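Local coordinates for glycosyl hydrolase family 62 protein (Coprinopsis cinerea, PDB 5B6T) that hydrolyses alpha-L-arabinofuranosidic linkages, probably removing arabinofuranose side groups from arabinoxylan, with a five-bladed beta-propeller catalytic domain, at residues A[83-87]-A[143-147]; A[129-135]-A[180-184]; A[206-212]-A[224-230]. All blocks are in the same frame, centred on the assembly; numbering follows the deposited sequence.

Contact 1: A[83-87]-A[143-147]; sequences APQVF and DMWVI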
loop_
_atom_site.group_PDB
_atom_site.type_symbol
_atom_site.label_atom_id
_atom_site.label_comp_id
_atom_site.label_asym_id
_atom_site.label_seq_id
_atom_site.Cartn_x
_atom_site.Cartn_y
_atom_site.Cartn_z
ATOM N N ALA A 83 -6.822 -4.116 -1.672
ATOM C CA ALA A 83 -5.452 -3.615 -1.454
ATOM C C ALA A 83 -4.683 -3.384 -2.753
ATOM O O ALA A 83 -3.785 -4.150 -3.134
ATOM C CB ALA A 83 -4.681 -4.493 -0.456
ATOM N N PRO A 84 -5.025 -2.300 -3.437
ATOM C CA PRO A 84 -4.484 -2.061 -4.755
ATOM C C PRO A 84 -3.100 -1.378 -4.752
ATOM O O PRO A 84 -2.724 -0.684 -3.793
ATOM C CB PRO A 84 -5.524 -1.133 -5.371
ATOM C CG PRO A 84 -6.026 -0.327 -4.215
ATOM C CD PRO A 84 -6.015 -1.268 -3.052
ATOM N N GLN A 85 -2.379 -1.524 -5.876
ATOM C CA GLN A 85 -1.149 -0.796 -6.150
ATOM C C GLN A 85 -1.182 -0.422 -7.613
ATOM O O GLN A 85 -1.232 -1.305 -8.450
ATOM C CB GLN A 85 0.102 -1.642 -5.883
ATOM C CG GLN A 85 1.386 -0.853 -6.147
ATOM C CD GLN A 85 2.578 -1.731 -6.424
ATOM O OE1 GLN A 85 2.462 -2.870 -6.848
ATOM N NE2 GLN A 85 3.752 -1.157 -6.235
ATOM N N VAL A 86 -1.145 0.867 -7.921
ATOM C CA VAL A 86 -1.118 1.336 -9.303
ATOM C C VAL A 86 0.268 1.813 -9.720
ATOM O O VAL A 86 0.951 2.488 -8.956
ATOM C CB VAL A 86 -2.171 2.464 -9.561
ATOM C CG1 VAL A 86 -1.854 3.747 -8.794
ATOM C CG2 VAL A 86 -2.292 2.756 -11.060
ATOM N N PHE A 87 0.656 1.526 -10.954
ATOM C CA PHE A 87 1.921 2.041 -11.512
ATOM C C PHE A 87 1.884 1.896 -13.021
ATOM O O PHE A 87 1.101 1.107 -13.556
ATOM C CB PHE A 87 3.189 1.330 -10.956
ATOM C CG PHE A 87 3.190 -0.157 -11.151
ATOM C CD1 PHE A 87 3.771 -0.726 -12.282
ATOM C CD2 PHE A 87 2.664 -1.013 -10.183
ATOM C CE1 PHE A 87 3.755 -2.091 -12.479
ATOM C CE2 PHE A 87 2.648 -2.390 -10.393
ATOM C CZ PHE A 87 3.238 -2.917 -11.512
ATOM N N ASP A 143 -1.706 -8.124 0.315
ATOM C CA ASP A 143 -0.877 -6.914 0.169
ATOM C C ASP A 143 0.274 -7.096 -0.807
ATOM O O ASP A 143 1.464 -7.124 -0.437
ATOM C CB ASP A 143 -0.445 -6.395 1.554
ATOM C CG ASP A 143 -1.634 -6.091 2.434
ATOM O OD1 ASP A 143 -2.732 -5.866 1.887
ATOM O OD2 ASP A 143 -1.496 -6.037 3.676
ATOM N N MET A 144 -0.135 -7.228 -2.057
ATOM C CA MET A 144 0.745 -7.541 -3.175
ATOM C C MET A 144 1.398 -6.265 -3.669
ATOM O O MET A 144 0.698 -5.277 -3.936
ATOM C CB MET A 144 -0.090 -8.165 -4.303
ATOM C CG MET A 144 -1.033 -9.260 -3.852
ATOM S SD MET A 144 -0.169 -10.661 -3.137
ATOM C CE MET A 144 -1.561 -11.596 -2.480
ATOM N N TRP A 145 2.723 -6.299 -3.823
ATOM C CA TRP A 145 3.481 -5.106 -4.199
ATOM C C TRP A 145 4.573 -5.417 -5.206
ATOM O O TRP A 145 5.454 -6.262 -4.934
ATOM C CB TRP A 145 4.087 -4.494 -2.928
ATOM C CG TRP A 145 4.875 -3.246 -3.190
ATOM C CD1 TRP A 145 6.191 -3.157 -3.589
ATOM C CD2 TRP A 145 4.418 -1.908 -3.054
ATOM N NE1 TRP A 145 6.538 -1.856 -3.746
ATOM C CE2 TRP A 145 5.481 -1.057 -3.403
ATOM C CE3 TRP A 145 3.210 -1.343 -2.665
ATOM C CZ2 TRP A 145 5.354 0.343 -3.400
ATOM C CZ3 TRP A 145 3.087 0.023 -2.679
ATOM C CH2 TRP A 145 4.157 0.854 -3.015
ATOM N N VAL A 146 4.556 -4.715 -6.335
ATOM C CA VAL A 146 5.574 -4.826 -7.381
ATOM C C VAL A 146 6.542 -3.655 -7.322
ATOM O O VAL A 146 6.143 -2.505 -7.171
ATOM C CB VAL A 146 4.914 -4.900 -8.785
ATOM C CG1 VAL A 146 5.960 -4.749 -9.894
ATOM C CG2 VAL A 146 4.098 -6.167 -8.956
ATOM N N ILE A 147 7.825 -3.968 -7.483
ATOM C CA ILE A 147 8.864 -2.970 -7.772
ATOM C C ILE A 147 9.870 -3.608 -8.721
ATOM O O ILE A 147 10.278 -4.760 -8.533
ATOM C CB ILE A 147 9.518 -2.390 -6.494
ATOM C CG1 ILE A 147 10.647 -1.420 -6.848
ATOM C CG2 ILE A 147 10.017 -3.475 -5.532
ATOM C CD1 ILE A 147 11.163 -0.622 -5.688
HETATM O O HOH W 1 -2.897 -6.711 -2.592
HETATM O O HOH W 2 -1.164 -3.470 -3.297
#
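The indole of Trp145 carries the primary amide of Gln85 on one face: NE2 of Gln85 sits 3.2 Å above the indole plane of Trp145, over its centre, with amide and ring planes 27° apart. CG of Gln85 continues the cover as a CH-pi contact, 4.3 Å from the centroid of the six-membered ring of Trp145. NE1 of Trp145 hydrogen-bonds the backbone oxygen of Val199, and Tyr200 packs edge-to-face with the ring. The rotation of the Gln85 amide is fixed by two bonds to the backbone of Val146. Val146 N donates to Gln85 OE1 (2.8 Å) in a nearly straight bond, and Gln85 NE2 donates in return to Val146 O (2.9 Å), on a lone pair in the carbonyl plane. An extended chain, with CG anti to the backbone N (chi1 -179°), carries the amide across the gap. Segments 83-87 and 143-147 lie on the innermost strands of two neighbouring four-stranded blades of the GH62 five-bladed beta-propeller. They run nearly parallel, 10° apart and with axes 6.8 Å from each other, too far for backbone pairing, so the buried side chain of Gln85 does the bridging. The Phe87 ring crosses Val146 at about a right angle, CZ of Phe87 touching CG1 of Val146 at 3.7 Å. Toward the other end, one water joins Ala83 O to Met144 N and another lies between Ala83 O and Met144 O. Nearby, CB of Ala83 rests 3.3 Å from OD1 of Asp143, which hydrogen-bonds a bound glycerol.

Contact 2: A[129-135]-A[180-184]; sequences PAIIRNN and EPVIA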
loop_
_atom_site.group_PDB
_atom_site.type_symbol
_atom_site.label_atom_id
_atom_site.label_comp_id
_atom_site.label_asym_id
_atom_site.label_seq_id
_atom_site.Cartn_x
_atom_site.Cartn_y
_atom_site.Cartn_z
ATOM N N PRO A 129 1.691 -20.156 -3.781
ATOM C CA PRO A 129 2.952 -20.879 -3.790
ATOM C C PRO A 129 3.152 -21.775 -2.582
ATOM O O PRO A 129 2.679 -21.449 -1.490
ATOM C CB PRO A 129 3.998 -19.760 -3.807
ATOM C CG PRO A 129 3.308 -18.631 -4.517
ATOM C CD PRO A 129 1.877 -18.703 -4.042
ATOM N N ALA A 130 3.869 -22.878 -2.789
ATOM C CA ALA A 130 4.091 -23.842 -1.706
ATOM C C ALA A 130 4.687 -23.200 -0.476
ATOM O O ALA A 130 4.249 -23.483 0.631
ATOM C CB ALA A 130 5.000 -24.969 -2.156
ATOM N N ILE A 131 5.680 -22.329 -0.636
ATOM C CA ILE A 131 6.309 -21.753 0.561
ATOM C C ILE A 131 5.312 -20.930 1.390
ATOM O O ILE A 131 5.418 -20.814 2.633
ATOM C CB ILE A 131 7.570 -20.938 0.180
ATOM C CG1 ILE A 131 8.419 -20.657 1.407
ATOM C CG2 ILE A 131 7.183 -19.673 -0.566
ATOM C CD1 ILE A 131 9.805 -20.147 1.083
ATOM N N ILE A 132 4.357 -20.310 0.702
ATOM C CA ILE A 132 3.350 -19.513 1.390
ATOM C C ILE A 132 2.317 -20.427 2.060
ATOM O O ILE A 132 1.988 -20.255 3.226
ATOM C CB ILE A 132 2.701 -18.453 0.445
ATOM C CG1 ILE A 132 3.807 -17.557 -0.118
ATOM C CG2 ILE A 132 1.672 -17.625 1.206
ATOM C CD1 ILE A 132 3.330 -16.420 -1.004
ATOM N N ARG A 133 1.831 -21.440 1.340
ATOM C CA ARG A 133 0.947 -22.416 1.942
ATOM C C ARG A 133 1.585 -23.048 3.179
ATOM O O ARG A 133 0.912 -23.350 4.184
ATOM C CB ARG A 133 0.651 -23.552 0.973
ATOM C CG ARG A 133 -0.102 -23.147 -0.281
ATOM C CD ARG A 133 -0.752 -24.330 -1.022
ATOM N NE ARG A 133 0.090 -25.496 -1.154
ATOM C CZ ARG A 133 0.927 -25.754 -2.157
ATOM N NH1 ARG A 133 1.098 -24.910 -3.184
ATOM N NH2 ARG A 133 1.627 -26.875 -2.114
ATOM N N ASN A 134 2.893 -23.285 3.093
ATOM C CA ASN A 134 3.535 -23.989 4.181
ATOM C C ASN A 134 3.696 -23.159 5.452
ATOM O O ASN A 134 3.690 -23.723 6.566
ATOM C CB ASN A 134 4.859 -24.551 3.730
ATOM C CG ASN A 134 4.686 -25.752 2.820
ATOM O OD1 ASN A 134 3.595 -26.365 2.740
ATOM N ND2 ASN A 134 5.753 -26.092 2.114
ATOM N N ASN A 135 3.794 -21.832 5.305
ATOM C CA ASN A 135 4.142 -20.918 6.385
ATOM C C ASN A 135 3.043 -19.944 6.812
ATOM O O ASN A 135 3.219 -19.222 7.783
ATOM C CB ASN A 135 5.390 -20.124 5.975
ATOM C CG ASN A 135 6.625 -20.973 5.992
ATOM O OD1 ASN A 135 7.064 -21.390 7.081
ATOM N ND2 ASN A 135 7.164 -21.292 4.836
ATOM N N GLU A 180 9.346 -19.052 -7.630
ATOM C CA GLU A 180 8.889 -19.423 -6.308
ATOM C C GLU A 180 9.362 -18.343 -5.334
ATOM O O GLU A 180 10.522 -17.951 -5.350
ATOM C CB GLU A 180 9.459 -20.787 -5.892
ATOM C CG GLU A 180 9.008 -21.259 -4.499
ATOM C CD GLU A 180 7.533 -21.691 -4.384
ATOM O OE1 GLU A 180 6.829 -21.725 -5.453
ATOM O OE2 GLU A 180 7.086 -22.010 -3.217
ATOM N N PRO A 181 8.466 -17.827 -4.470
ATOM C CA PRO A 181 8.974 -16.809 -3.545
ATOM C C PRO A 181 10.012 -17.315 -2.557
ATOM O O PRO A 181 10.013 -18.497 -2.196
ATOM C CB PRO A 181 7.725 -16.345 -2.782
ATOM C CG PRO A 181 6.566 -16.951 -3.484
ATOM C CD PRO A 181 7.052 -18.136 -4.229
ATOM N N VAL A 182 10.892 -16.407 -2.124
ATOM C CA VAL A 182 11.748 -16.632 -0.943
ATOM C C VAL A 182 11.149 -15.823 0.208
ATOM O O VAL A 182 10.323 -14.938 -0.007
ATOM C CB VAL A 182 13.237 -16.249 -1.175
ATOM C CG1 VAL A 182 13.825 -17.112 -2.294
ATOM C CG2 VAL A 182 13.393 -14.765 -1.458
ATOM N N ILE A 183 11.530 -16.141 1.426
ATOM C CA ILE A 183 11.155 -15.327 2.587
ATOM C C ILE A 183 12.186 -14.201 2.643
ATOM O O ILE A 183 13.388 -14.424 2.906
ATOM C CB ILE A 183 11.089 -16.160 3.901
ATOM C CG1 ILE A 183 9.880 -17.120 3.835
ATOM C CG2 ILE A 183 10.951 -15.216 5.094
ATOM C CD1 ILE A 183 9.825 -18.229 4.871
ATOM N N ALA A 184 11.751 -12.999 2.289
ATOM C CA ALA A 184 12.608 -11.824 2.320
ATOM C C ALA A 184 12.886 -11.301 3.742
ATOM O O ALA A 184 13.941 -10.703 4.007
ATOM C CB ALA A 184 11.974 -10.719 1.501
HETATM O O HOH W 3 4.872 -23.580 -5.367
#
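Glu180 reaches the first turn of helix 130-135 with its carboxylate: OE2 of Glu180 takes the backbone N-H of Ile131 at 3.0 Å, the donor meeting it nearly along the C-O axis. The other oxygen works through water, which donates to Glu180 OE1 and accepts from Ala130 N (2.9 Å to the water oxygen). Two N-H groups of the first turn are thereby engaged by one side chain from another part of the chain, and the negative charge lies at the positive end of the helix dipole, an arrangement that would be expected to stabilise both. A bend at chi2 (71°) turns the carboxylate toward the helix. Beside it the two prolines cross at about a right angle, with CB of Pro129 pressed to 3.5 Å from CD of Pro181, tighter than usual for carbons. Pro129 is the N-cap residue. The short helix lies on the connection between two blades of the propeller, and Glu180 and Pro181 lead into strand 182-186, the outermost strand of the blade that follows. Ile131 carries the apolar part: its CG2 meets CD of Pro181 at 4.0 Å, while its CD1 lies 4.1 Å from CG1 of Ile183. CD1 of Ile132 touches CG of Pro181, and Ile132 also packs on Trp141 and Tyr165. At the far end of the helix, Asn135 ND2 donates to a lone pair of Ile131 O (2.9 Å), and the same ND2 of Asn135 lies 4.1 Å from CD1 of Ile183.

Contact 3: A[206-212]-A[224-230]; sequences NEYLLLH and RSWTSTS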
loop_
_atom_site.group_PDB
_atom_site.type_symbol
_atom_site.label_atom_id
_atom_site.label_comp_id
_atom_site.label_asym_id
_atom_site.label_seq_id
_atom_site.Cartn_x
_atom_site.Cartn_y
_atom_site.Cartn_z
ATOM N N ASN A 206 21.787 4.736 -4.114
ATOM C CA ASN A 206 21.694 3.382 -4.625
ATOM C C ASN A 206 21.068 2.523 -3.543
ATOM O O ASN A 206 21.586 1.474 -3.179
ATOM C CB ASN A 206 23.071 2.843 -5.026
ATOM C CG ASN A 206 23.666 3.579 -6.223
ATOM O OD1 ASN A 206 24.832 4.009 -6.189
ATOM N ND2 ASN A 206 22.881 3.729 -7.280
ATOM N N GLU A 207 19.960 3.006 -3.010
ATOM C CA GLU A 207 19.277 2.318 -1.913
ATOM C C GLU A 207 17.778 2.228 -2.142
ATOM O O GLU A 207 17.184 3.034 -2.870
ATOM C CB GLU A 207 19.488 3.047 -0.604
ATOM C CG GLU A 207 20.863 2.869 0.006
ATOM C CD GLU A 207 20.985 3.718 1.249
ATOM O OE1 GLU A 207 20.861 4.957 1.108
ATOM O OE2 GLU A 207 21.158 3.159 2.352
ATOM N N TYR A 208 17.187 1.285 -1.411
ATOM C CA TYR A 208 15.757 1.026 -1.378
ATOM C C TYR A 208 15.240 1.154 0.045
ATOM O O TYR A 208 15.978 0.925 1.020
ATOM C CB TYR A 208 15.464 -0.366 -1.939
ATOM C CG TYR A 208 15.896 -0.468 -3.384
ATOM C CD1 TYR A 208 17.205 -0.782 -3.704
ATOM C CD2 TYR A 208 15.020 -0.174 -4.431
ATOM C CE1 TYR A 208 17.636 -0.843 -5.016
ATOM C CE2 TYR A 208 15.440 -0.221 -5.753
ATOM C CZ TYR A 208 16.755 -0.545 -6.038
ATOM O OH TYR A 208 17.193 -0.583 -7.345
ATOM N N LEU A 209 13.976 1.528 0.150
ATOM C CA LEU A 209 13.252 1.680 1.431
ATOM C C LEU A 209 12.148 0.608 1.521
ATOM O O LEU A 209 11.349 0.487 0.616
ATOM C CB LEU A 209 12.618 3.061 1.488
ATOM C CG LEU A 209 11.782 3.393 2.719
ATOM C CD1 LEU A 209 12.581 3.417 4.014
ATOM C CD2 LEU A 209 11.067 4.715 2.524
ATOM N N LEU A 210 12.129 -0.140 2.632
ATOM C CA LEU A 210 11.035 -1.076 2.956
ATOM C C LEU A 210 10.258 -0.520 4.149
ATOM O O LEU A 210 10.847 -0.206 5.180
ATOM C CB LEU A 210 11.606 -2.441 3.355
ATOM C CG LEU A 210 10.631 -3.457 3.955
ATOM C CD1 LEU A 210 9.588 -3.898 2.950
ATOM C CD2 LEU A 210 11.424 -4.657 4.478
ATOM N N LEU A 211 8.939 -0.381 3.986
ATOM C CA LEU A 211 8.025 -0.083 5.077
ATOM C C LEU A 211 7.160 -1.294 5.291
ATOM O O LEU A 211 6.858 -2.022 4.353
ATOM C CB LEU A 211 7.106 1.105 4.738
ATOM C CG LEU A 211 7.813 2.352 4.207
ATOM C CD1 LEU A 211 6.807 3.432 3.809
ATOM C CD2 LEU A 211 8.870 2.878 5.195
ATOM N N HIS A 212 6.754 -1.534 6.531
ATOM C CA HIS A 212 5.891 -2.689 6.786
ATOM C C HIS A 212 5.071 -2.376 8.038
ATOM O O HIS A 212 5.603 -1.828 8.998
ATOM C CB HIS A 212 6.765 -3.949 7.009
ATOM C CG HIS A 212 6.088 -5.244 6.767
ATOM N ND1 HIS A 212 5.094 -5.758 7.578
ATOM C CD2 HIS A 212 6.304 -6.176 5.807
ATOM C CE1 HIS A 212 4.705 -6.928 7.099
ATOM N NE2 HIS A 212 5.442 -7.216 6.049
ATOM N N ARG A 224 7.144 0.168 10.546
ATOM C CA ARG A 224 8.585 0.004 10.672
ATOM C C ARG A 224 9.238 0.229 9.340
ATOM O O ARG A 224 8.596 0.092 8.306
ATOM C CB ARG A 224 8.901 -1.396 11.200
ATOM C CG ARG A 224 8.275 -1.667 12.571
ATOM C CD ARG A 224 8.468 -3.086 13.056
ATOM N NE ARG A 224 9.860 -3.398 13.367
ATOM C CZ ARG A 224 10.408 -4.616 13.277
ATOM N NH1 ARG A 224 9.674 -5.668 12.899
ATOM N NH2 ARG A 224 11.689 -4.790 13.569
ATOM N N SER A 225 10.532 0.556 9.360
ATOM C CA SER A 225 11.270 0.844 8.129
ATOM C C SER A 225 12.679 0.290 8.166
ATOM O O SER A 225 13.318 0.218 9.236
ATOM C CB SER A 225 11.334 2.351 7.878
ATOM O OG SER A 225 11.925 3.057 8.980
ATOM N N TRP A 226 13.144 -0.051 6.965
ATOM C CA TRP A 226 14.477 -0.600 6.723
ATOM C C TRP A 226 14.982 -0.053 5.414
ATOM O O TRP A 226 14.192 0.365 4.556
ATOM C CB TRP A 226 14.433 -2.129 6.587
ATOM C CG TRP A 226 13.961 -2.906 7.744
ATOM C CD1 TRP A 226 14.738 -3.596 8.635
ATOM C CD2 TRP A 226 12.610 -3.161 8.136
ATOM N NE1 TRP A 226 13.973 -4.251 9.547
ATOM C CE2 TRP A 226 12.656 -3.989 9.281
ATOM C CE3 TRP A 226 11.361 -2.769 7.645
ATOM C CZ2 TRP A 226 11.499 -4.420 9.946
ATOM C CZ3 TRP A 226 10.227 -3.216 8.306
ATOM C CH2 TRP A 226 10.311 -4.039 9.412
ATOM N N THR A 227 16.298 -0.129 5.219
ATOM C CA THR A 227 16.889 0.168 3.901
ATOM C C THR A 227 17.852 -0.918 3.468
ATOM O O THR A 227 18.350 -1.700 4.299
ATOM C CB THR A 227 17.657 1.504 3.877
ATOM O OG1 THR A 227 18.753 1.425 4.813
ATOM C CG2 THR A 227 16.745 2.668 4.261
ATOM N N SER A 228 18.130 -0.947 2.167
ATOM C CA SER A 228 19.024 -1.924 1.578
ATOM C C SER A 228 19.592 -1.382 0.283
ATOM O O SER A 228 18.972 -0.544 -0.368
ATOM C CB SER A 228 18.314 -3.234 1.261
ATOM O OG SER A 228 19.201 -4.213 0.710
ATOM N N THR A 229 20.756 -1.869 -0.127
ATOM C CA THR A 229 21.261 -1.533 -1.455
ATOM C C THR A 229 20.576 -2.346 -2.554
ATOM O O THR A 229 20.753 -2.053 -3.732
ATOM C CB THR A 229 22.786 -1.758 -1.550
ATOM O OG1 THR A 229 23.085 -3.103 -1.276
ATOM C CG2 THR A 229 23.467 -0.915 -0.567
ATOM N N SER A 230 19.846 -3.402 -2.206
ATOM C CA SER A 230 19.136 -4.207 -3.205
ATOM C C SER A 230 17.692 -4.443 -2.797
ATOM O O SER A 230 17.363 -4.586 -1.615
ATOM C CB SER A 230 19.821 -5.569 -3.323
ATOM O OG SER A 230 19.109 -6.461 -4.172
HETATM O O HOH W 4 21.439 -0.358 -5.681
#
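Leu210 and Trp226 lie side by side and point the same way from a hydrogen-bonded pair of the antiparallel hairpin formed by strands 207-215 and 221-228, inside one blade of the beta-propeller. CD2 of Leu210 rests 3.7 Å from CE3 of Trp226, and the carbonyl oxygen of Leu210 comes to the indole edge in its plane. With CG of Trp226 anti to its own carbonyl carbon (chi1 -62°), the benzo end of the indole reaches toward His212, whose CB is 3.8 Å from CZ3 of Trp226. The guanidinium of Arg224 turns one face to the same indole, CZ2 of Trp226 standing 3.5 Å above the guanidinium plane of Arg224, over its centre. That charged group is held elsewhere by a salt bridge to Asp240 and a hydrogen bond to the backbone of Arg192. Met185 of strand 182-186 packs against both Leu210 and Trp226. On the reverse face of the hairpin, CD2 of Leu211 meets CB of Ser225 at 3.7 Å, and CD1 of Leu209 leans over to the carbonyl oxygen of Trp226. OG of Ser225 hydrogen-bonds the backbone oxygen of Ala239. Tyr208 offers its ring edge to the backbone oxygens of Ser228 and Thr229. Along the backbone, the pairs Tyr208-Ser228, Leu210-Trp226 and His212-Arg224 each form two hydrogen bonds, of which Leu210 N to Trp226 O is 2.9 Å long and 170° at the hydrogen. Beyond the Tyr208-Ser228 pair, one water donates to Thr229 O at 2.7 Å and, weakly, to Asn206 O.

How the contacts relate
Strand 82-89 is the first of the contact segments met along the chain; contact 1 closes a loop of 55 residues when strand 142-148 settles beside it, tying the inner strands of adjacent blades near the middle of the propeller. Helix 130-135 lies within that loop, and its partner 180-184 comes after it, so contact 2, closing a loop of 44 residues, crosses contact 1. Strands 142-148 and 182-186 are the two outermost members of one sheet, which contacts 1 and 2 therefore reach at opposite edges, the centres of the two contacts lying about 18 Å apart. Contact 3 follows in series, a local hairpin in the next blade that closes 11 residues. It touches contact 1 where CD1 of Ile147 packs 4.1 Å from CD2 of Tyr208.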